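Local coordinates for polyhedrin (PDB 5A9C), which forms, as the full-length protein, the crystalline polyhedra that probably embed and protect cypovirus particles, and is studied here as a base-domain-deleted mutant, at residues R69-G74 with N144-L149. Residues are numbered along the deposited sequence; the frame is centred on the assembly and turned at random.
Residue 74 of segment 69-74 comes from a tag, linker or insertion.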
loop_
_atom_site.group_PDB
_atom_site.type_symbol
_atom_site.label_atom_id
_atom_site.label_comp_id
_atom_site.label_asym_id
_atom_site.label_seq_id
_atom_site.Cartn_x
_atom_site.Cartn_y
_atom_site.Cartn_z
ATOM N N ARG A 69 10.168 -10.097 -9.497
ATOM C CA ARG A 69 10.423 -9.234 -10.646
ATOM C C ARG A 69 11.044 -7.906 -10.214
ATOM O O ARG A 69 11.875 -7.340 -10.925
ATOM C CB ARG A 69 9.148 -9.025 -11.478
ATOM C CG ARG A 69 8.061 -8.208 -10.798
ATOM C CD ARG A 69 6.698 -8.450 -11.438
ATOM N NE ARG A 69 6.111 -9.724 -11.026
ATOM C CZ ARG A 69 5.026 -9.841 -10.262
ATOM N NH1 ARG A 69 4.393 -8.759 -9.833
ATOM N NH2 ARG A 69 4.567 -11.042 -9.941
ATOM N N GLU A 70 10.649 -7.419 -9.041
ATOM C CA GLU A 70 11.250 -6.217 -8.472
ATOM C C GLU A 70 12.725 -6.442 -8.151
ATOM O O GLU A 70 13.539 -5.523 -8.242
ATOM C CB GLU A 70 10.514 -5.794 -7.199
ATOM C CG GLU A 70 9.123 -5.229 -7.421
ATOM C CD GLU A 70 8.453 -4.823 -6.120
ATOM O OE1 GLU A 70 8.277 -5.694 -5.244
ATOM O OE2 GLU A 70 8.104 -3.631 -5.975
ATOM N N LEU A 71 13.060 -7.671 -7.772
ATOM C CA LEU A 71 14.413 -8.005 -7.339
ATOM C C LEU A 71 15.376 -8.189 -8.508
ATOM O O LEU A 71 16.591 -8.225 -8.318
ATOM C CB LEU A 71 14.400 -9.266 -6.471
ATOM C CG LEU A 71 13.860 -9.132 -5.046
ATOM C CD1 LEU A 71 13.711 -10.499 -4.400
ATOM C CD2 LEU A 71 14.773 -8.247 -4.207
ATOM N N LEU A 72 14.836 -8.307 -9.716
ATOM C CA LEU A 72 15.670 -8.508 -10.896
ATOM C C LEU A 72 16.500 -7.279 -11.239
ATOM O O LEU A 72 16.065 -6.144 -11.041
ATOM C CB LEU A 72 14.819 -8.899 -12.107
ATOM C CG LEU A 72 14.221 -10.306 -12.142
ATOM C CD1 LEU A 72 13.265 -10.437 -13.315
ATOM C CD2 LEU A 72 15.313 -11.359 -12.220
ATOM N N GLU A 73 17.696 -7.522 -11.763
ATOM C CA GLU A 73 18.547 -6.466 -12.293
ATOM C C GLU A 73 18.044 -6.063 -13.679
ATOM O O GLU A 73 17.291 -6.804 -14.310
ATOM C CB GLU A 73 19.991 -6.965 -12.377
ATOM C CG GLU A 73 20.985 -5.964 -12.932
ATOM C CD GLU A 73 22.408 -6.486 -12.905
ATOM O OE1 GLU A 73 22.647 -7.598 -13.423
ATOM O OE2 GLU A 73 23.288 -5.788 -12.364
ATOM N N GLY A 74 18.456 -4.890 -14.149
ATOM C CA GLY A 74 18.067 -4.428 -15.470
ATOM C C GLY A 74 18.346 -5.465 -16.543
ATOM O O GLY A 74 17.538 -5.665 -17.452
ATOM N N ASN A 144 13.445 -16.534 -5.106
ATOM C CA ASN A 144 13.213 -16.144 -3.719
ATOM C C ASN A 144 12.569 -14.762 -3.684
ATOM O O ASN A 144 12.799 -13.943 -4.572
ATOM C CB ASN A 144 14.528 -16.101 -2.933
ATOM C CG ASN A 144 14.723 -17.309 -2.036
ATOM O OD1 ASN A 144 15.838 -17.812 -1.888
ATOM N ND2 ASN A 144 13.643 -17.778 -1.426
ATOM N N THR A 145 11.750 -14.508 -2.670
ATOM C CA THR A 145 11.261 -13.159 -2.416
ATOM C C THR A 145 11.701 -12.727 -1.026
ATOM O O THR A 145 12.161 -13.549 -0.238
ATOM C CB THR A 145 9.727 -13.053 -2.551
ATOM O OG1 THR A 145 9.104 -14.136 -1.851
ATOM C CG2 THR A 145 9.314 -13.091 -4.019
ATOM N N VAL A 146 11.571 -11.438 -0.730
ATOM C CA VAL A 146 12.037 -10.908 0.544
ATOM C C VAL A 146 10.933 -10.195 1.322
ATOM O O VAL A 146 10.191 -9.383 0.771
ATOM C CB VAL A 146 13.220 -9.939 0.347
ATOM C CG1 VAL A 146 13.624 -9.322 1.676
ATOM C CG2 VAL A 146 14.399 -10.659 -0.305
ATOM N N LYS A 147 10.833 -10.509 2.609
ATOM C CA LYS A 147 9.879 -9.866 3.502
ATOM C C LYS A 147 10.625 -9.228 4.659
ATOM O O LYS A 147 11.506 -9.852 5.251
ATOM C CB LYS A 147 8.878 -10.888 4.043
ATOM C CG LYS A 147 7.894 -11.406 3.015
ATOM C CD LYS A 147 7.169 -12.645 3.522
ATOM C CE LYS A 147 6.490 -12.403 4.863
ATOM N NZ LYS A 147 5.933 -13.672 5.417
ATOM N N VAL A 148 10.287 -7.981 4.972
ATOM C CA VAL A 148 10.906 -7.294 6.101
ATOM C C VAL A 148 9.849 -6.651 6.990
ATOM O O VAL A 148 8.874 -6.080 6.499
ATOM C CB VAL A 148 11.898 -6.208 5.640
ATOM C CG1 VAL A 148 12.563 -5.545 6.843
ATOM C CG2 VAL A 148 12.946 -6.803 4.708
ATOM N N LEU A 149 10.046 -6.760 8.299
ATOM C CA LEU A 149 9.205 -6.070 9.268
ATOM C C LEU A 149 10.058 -5.268 10.243
ATOM O O LEU A 149 10.991 -5.794 10.847
ATOM C CB LEU A 149 8.346 -7.061 10.052
ATOM C CG LEU A 149 7.596 -6.453 11.242
ATOM C CD1 LEU A 149 6.573 -5.434 10.773
ATOM C CD2 LEU A 149 6.927 -7.532 12.075
#
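Leu71 makes every contact here, and it does so through one methyl group. Its CD1 sits 3.6 Å from Asn144 O, in the residue just before strand 145-151. The same CD1 lies 4.1 Å from Thr145 CA, so it rests on the backbone where the strand begins. It also meets one branch of Val146, with CD1 4.2 Å from Val146 CG2. The Leu71 side chain leaves its backbone toward the strand, with CG anti to its carbonyl carbon (chi1 -74°). Val146 also points toward the loop, and its CG2 is the methyl turned to the leucine. The contact is modest in size and purely van der Waals; no hydrogen bond links the two segments. The methyl does not satisfy Asn144 O; that oxygen hydrogen-bonds Tyr78 OH. The amide of Asn144 takes no part; its ND2 hydrogen-bonds Thr100 O. Thr145 OG1 likewise turns to other partners, Asn101 O and Thr100 OG1. Leu71 is buried, and its side chain also packs on Tyr78 and Leu66. Its own carbonyl oxygen hydrogen-bonds Tyr46 OH. Strand 145-151 is the middle strand of a three-stranded antiparallel sheet, between 61-66 and 96-100. The arrangement is that of a leucine which, in the loop that follows strand 61-66, packs over the end of the sheet where strand 145-151 begins, in the cypovirus polyhedrin fold.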